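Local coordinates for hypothetical protein PA2201 (Pseudomonas aeruginosa, PDB 2FEF), which is of unknown function but probably acts as an immunity protein against a PoNe-type DNase toxin, at residues A138-R142 against T143-P147; R101-Y104 against L105-A109. One frame throughout, in Å; residues are numbered along the deposited sequence. Where two conformers were deposited one is given.

Interaction 1 (A138-R142 against T143-P147); sequences ALAPR and TGQYP
The carboxamide of Gln145 lies alongside the backbone of Ala138-Ala140 and offers it one atom of each kind. Its OE1 accepts from Ala140 N at 3.0 Å in a nearly straight bond (164° at the hydrogen), although the N-H comes from above the plane of the amide. On the other branch, NE2 reaches Ala138 O at 3.5 Å, a long, weak bond that is consistent with this way round of the amide in the conformer described. Glutamine suits this place because its chain, extended beyond CG, carries both a donor and an acceptor back to the loop backbone that precedes the turn. The side chain of Leu139 crosses it at a slant, with CD1 near Gln145 CB, a detail left doubtful by the second conformer of each side chain; the leucine also touches Trp111 of helix 97-127 and Leu152 of helix 146-158.

Thr143 turns its hydroxyl between its own N and carbonyl carbon (chi1 69°), which brings OG1 within 2.6 Å of Ala140 O. There it gives its proton in the plane of that carbonyl, whereas Thr143 N reaches the same oxygen from above the plane. The carbonyl is thus gripped twice, and OG1 in turn accepts from Gln145 N at 3.2 Å.

On the other flank, Pro141 O meets the edge of the Tyr146 ring at CD1 (3.2 Å), and Pro141 CB touches the same ring atom. The phenol hydroxyl continues to Asp178, while Arg142 points elsewhere, to salt bridges with Asp176 and Glu197. Two successive type I turns, Ala140-Thr143 and Thr143-Tyr146, share the threonine, whose side-chain bond to Gln145 N, together with the backbone bond from Tyr146 N to Thr143 O (3.3 Å), makes a capping ST motif at the entrance to helix 146-158.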
loop_
_atom_site.group_PDB
_atom_site.type_symbol
_atom_site.label_atom_id
_atom_site.label_comp_id
_atom_site.label_asym_id
_atom_site.label_seq_id
_atom_site.Cartn_x
_atom_site.Cartn_y
_atom_site.Cartn_z
ATOM N N ALA B 138 -1.839 23.614 -6.079
ATOM C CA ALA B 138 -1.843 22.310 -5.395
ATOM C C ALA B 138 -3.230 21.656 -5.476
ATOM O O ALA B 138 -3.362 20.426 -5.650
ATOM C CB ALA B 138 -1.437 22.475 -3.946
ATOM N N LEU B 139 -4.255 22.486 -5.366
ATOM C CA LEU B 139 -5.627 22.028 -5.545
ATOM C C LEU B 139 -6.295 22.939 -6.558
ATOM O O LEU B 139 -6.461 24.137 -6.330
ATOM C CB LEU B 139 -6.367 22.001 -4.197
ATOM C CG LEU B 139 -7.606 21.135 -3.979
ATOM C CD1 LEU B 139 -7.478 19.709 -4.544
ATOM C CD2 LEU B 139 -7.938 21.111 -2.485
ATOM N N ALA B 140 -6.664 22.365 -7.700
ATOM C CA ALA B 140 -7.200 23.140 -8.825
ATOM C C ALA B 140 -8.700 22.939 -8.884
ATOM O O ALA B 140 -9.157 21.918 -9.422
ATOM C CB ALA B 140 -6.573 22.680 -10.119
ATOM N N PRO B 141 -9.472 23.886 -8.316
ATOM C CA PRO B 141 -10.909 23.678 -8.141
ATOM C C PRO B 141 -11.682 23.689 -9.460
ATOM O O PRO B 141 -12.768 23.169 -9.522
ATOM C CB PRO B 141 -11.323 24.884 -7.290
ATOM C CG PRO B 141 -10.101 25.254 -6.571
ATOM C CD PRO B 141 -9.065 25.164 -7.702
ATOM N N ARG B 142 -11.096 24.241 -10.527
ATOM C CA ARG B 142 -11.790 24.226 -11.835
ATOM C C ARG B 142 -11.891 22.819 -12.420
ATOM O O ARG B 142 -12.733 22.554 -13.311
ATOM C CB ARG B 142 -11.098 25.182 -12.827
ATOM C CG ARG B 142 -11.463 26.638 -12.571
ATOM C CD ARG B 142 -10.552 27.590 -13.395
ATOM N NE ARG B 142 -10.661 28.957 -12.890
ATOM C CZ ARG B 142 -11.599 29.816 -13.266
ATOM N NH1 ARG B 142 -12.502 29.471 -14.177
ATOM N NH2 ARG B 142 -11.641 31.027 -12.735
ATOM N N THR B 143 -11.024 21.927 -11.941
ATOM C CA THR B 143 -11.012 20.534 -12.375
ATOM C C THR B 143 -11.873 19.622 -11.480
ATOM O O THR B 143 -12.564 20.092 -10.587
ATOM C CB THR B 143 -9.611 19.996 -12.345
ATOM O OG1 THR B 143 -9.183 19.873 -10.980
ATOM C CG2 THR B 143 -8.655 20.954 -13.094
ATOM N N GLY B 144 -11.761 18.315 -11.697
ATOM C CA GLY B 144 -12.415 17.316 -10.849
ATOM C C GLY B 144 -11.970 17.301 -9.393
ATOM O O GLY B 144 -12.533 16.563 -8.602
ATOM N N GLN B 145 -10.948 18.093 -9.060
ATOM C CA GLN B 145 -10.453 18.166 -7.687
ATOM C C GLN B 145 -11.370 18.953 -6.777
ATOM O O GLN B 145 -11.192 18.913 -5.561
ATOM C CB GLN B 145 -9.071 18.822 -7.618
ATOM C CG GLN B 145 -7.901 17.904 -7.928
ATOM C CD GLN B 145 -6.557 18.598 -7.749
ATOM O OE1 GLN B 145 -6.220 19.513 -8.494
ATOM N NE2 GLN B 145 -5.783 18.160 -6.749
ATOM N N TYR B 146 -12.305 19.702 -7.360
ATOM C CA TYR B 146 -13.199 20.604 -6.602
ATOM C C TYR B 146 -13.730 20.003 -5.285
ATOM O O TYR B 146 -13.758 20.703 -4.294
ATOM C CB TYR B 146 -14.390 21.033 -7.464
ATOM C CG TYR B 146 -15.225 22.165 -6.894
ATOM C CD1 TYR B 146 -14.879 23.510 -7.144
ATOM C CD2 TYR B 146 -16.403 21.908 -6.168
ATOM C CE1 TYR B 146 -15.655 24.563 -6.656
ATOM C CE2 TYR B 146 -17.173 22.956 -5.670
ATOM C CZ TYR B 146 -16.813 24.269 -5.924
ATOM O OH TYR B 146 -17.583 25.296 -5.432
ATOM N N PRO B 147 -14.158 18.724 -5.277
ATOM C CA PRO B 147 -14.676 18.203 -3.993
ATOM C C PRO B 147 -13.674 18.302 -2.825
ATOM O O PRO B 147 -14.096 18.420 -1.714
ATOM C CB PRO B 147 -14.963 16.737 -4.291
ATOM C CG PRO B 147 -15.255 16.702 -5.787
ATOM C CD PRO B 147 -14.232 17.702 -6.340
#

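Interaction 2 (R101-Y104 against L105-A109); sequences RSIY and LETAA
With chi1 at 178°, the CG of Tyr104 stands opposite its backbone N, and the ring is carried along the helix to Ala108, one turn on. The methyl CB of Ala108 sits over one face, 4.0 Å above the plane and displaced toward the rim, with CE2 of Tyr104 at 4.1 Å from it. A small residue suits this position, since the broad ring can lie close to the helix surface. The ring also meets Leu168 of helix 165-172, and its hydroxyl bonds Leu152 O, so this buried polar end is satisfied on helix 146-158.

Arg101 takes a similar first torsion (-168°) and then runs extended to NE, where its guanidinium turns a face to Leu105: NH1 lies 3.8 Å from Leu105 CD1, and CD2 of the leucine rests over that face. The extended chain carries the flat group to the leucine, whose methyls can rest against it while NH2 goes on to Asp160 O.

These are contacts between positions i and i+4 of an alpha-helix, within the long helix 97-127 of an all-helical protein. Leu105 N bonds Arg101 O, and Ala108 N bonds Tyr104 O at 2.8 Å with an angle of 172°.

Ile103 O takes an additional donor. Thr107 N reaches it in the carbonyl plane at 2.9 Å, and Thr107 OG1 adds a second bond at 3.0 Å from well above that plane. A threonine can thus satisfy its hydroxyl on the preceding turn and remain in a buried setting. Its OG1 also passes 3.7 Å from Ile103 CG2, and the isoleucine itself packs on Leu87 and Ala90 of helix 66-93 and on Trp19 of helix 12-20.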
loop_
_atom_site.group_PDB
_atom_site.type_symbol
_atom_site.label_atom_id
_atom_site.label_comp_id
_atom_site.label_asym_id
_atom_site.label_seq_id
_atom_site.Cartn_x
_atom_site.Cartn_y
_atom_site.Cartn_z
ATOM N N ARG B 101 -12.882 16.983 14.157
ATOM C CA ARG B 101 -11.975 18.169 14.165
ATOM C C ARG B 101 -10.493 17.763 14.313
ATOM O O ARG B 101 -9.617 18.297 13.623
ATOM C CB ARG B 101 -12.404 19.184 15.230
ATOM C CG ARG B 101 -11.685 20.555 15.093
ATOM C CD ARG B 101 -12.108 21.471 16.260
ATOM N NE ARG B 101 -11.833 22.881 15.970
ATOM C CZ ARG B 101 -10.649 23.463 16.173
ATOM N NH1 ARG B 101 -9.635 22.774 16.682
ATOM N NH2 ARG B 101 -10.480 24.740 15.867
ATOM N N SER B 102 -10.232 16.768 15.160
ATOM C CA SER B 102 -8.886 16.241 15.340
ATOM C C SER B 102 -8.304 15.677 14.042
ATOM O O SER B 102 -7.094 15.757 13.823
ATOM C CB SER B 102 -8.869 15.187 16.463
ATOM O OG SER B 102 -9.239 13.898 15.963
ATOM N N ILE B 103 -9.149 15.120 13.170
ATOM C CA ILE B 103 -8.717 14.686 11.849
ATOM C C ILE B 103 -8.560 15.861 10.913
ATOM O O ILE B 103 -7.546 15.977 10.240
ATOM C CB ILE B 103 -9.664 13.614 11.240
ATOM C CG1 ILE B 103 -9.767 12.425 12.210
ATOM C CG2 ILE B 103 -9.178 13.149 9.818
ATOM C CD1 ILE B 103 -10.992 11.490 11.954
ATOM N N TYR B 104 -9.558 16.735 10.893
ATOM C CA TYR B 104 -9.578 17.898 10.019
ATOM C C TYR B 104 -8.328 18.788 10.172
ATOM O O TYR B 104 -7.775 19.274 9.179
ATOM C CB TYR B 104 -10.850 18.745 10.263
ATOM C CG TYR B 104 -10.830 19.983 9.377
ATOM C CD1 TYR B 104 -11.186 19.912 8.008
ATOM C CD2 TYR B 104 -10.368 21.198 9.876
ATOM C CE1 TYR B 104 -11.087 21.048 7.182
ATOM C CE2 TYR B 104 -10.271 22.337 9.060
ATOM C CZ TYR B 104 -10.650 22.262 7.740
ATOM O OH TYR B 104 -10.550 23.407 6.992
ATOM N N LEU B 105 -7.853 18.960 11.395
ATOM C CA LEU B 105 -6.668 19.817 11.588
ATOM C C LEU B 105 -5.481 19.272 10.814
ATOM O O LEU B 105 -4.711 20.053 10.243
ATOM C CB LEU B 105 -6.304 19.968 13.064
ATOM C CG LEU B 105 -7.292 20.757 13.930
ATOM C CD1 LEU B 105 -6.664 20.950 15.292
ATOM C CD2 LEU B 105 -7.696 22.112 13.314
ATOM N N GLU B 106 -5.354 17.940 10.771
ATOM C CA GLU B 106 -4.228 17.316 10.047
ATOM C C GLU B 106 -4.461 17.214 8.565
ATOM O O GLU B 106 -3.506 17.292 7.766
ATOM C CB GLU B 106 -3.903 15.935 10.617
ATOM C CG GLU B 106 -3.404 15.992 12.067
ATOM C CD GLU B 106 -2.176 16.862 12.176
ATOM O OE1 GLU B 106 -1.335 16.824 11.246
ATOM O OE2 GLU B 106 -2.040 17.578 13.179
ATOM N N THR B 107 -5.717 17.026 8.186
ATOM C CA THR B 107 -6.079 17.036 6.766
ATOM C C THR B 107 -5.719 18.413 6.174
ATOM O O THR B 107 -5.011 18.507 5.153
ATOM C CB THR B 107 -7.561 16.791 6.575
ATOM O OG1 THR B 107 -7.948 15.601 7.288
ATOM C CG2 THR B 107 -7.914 16.694 5.078
ATOM N N ALA B 108 -6.183 19.472 6.828
ATOM C CA ALA B 108 -5.834 20.833 6.422
ATOM C C ALA B 108 -4.315 21.073 6.427
ATOM O O ALA B 108 -3.778 21.667 5.477
ATOM C CB ALA B 108 -6.555 21.848 7.317
ATOM N N ALA B 109 -3.618 20.600 7.469
ATOM C CA ALA B 109 -2.154 20.782 7.558
ATOM C C ALA B 109 -1.462 20.051 6.425
ATOM O O ALA B 109 -0.542 20.565 5.846
ATOM C CB ALA B 109 -1.631 20.263 8.871
#

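Interactions 1 and 2 lie in series along the chain: residues 101-109 sit within helix 97-127, and interaction 1 leads from the loop after that helix into helix 146-158. Their centres are about 19 Å apart, on opposite sides of the chain's centre, and their nearest atoms about 9 Å, so they do not touch. The two helices join them indirectly. Leu139 of interaction 1 reaches Trp111 on the helix of interaction 2 and also Leu152, whose carbonyl oxygen accepts from the Tyr104 hydroxyl of interaction 2. One contact lies at the start of helix 146-158, and the other meets that helix further along, at Leu152.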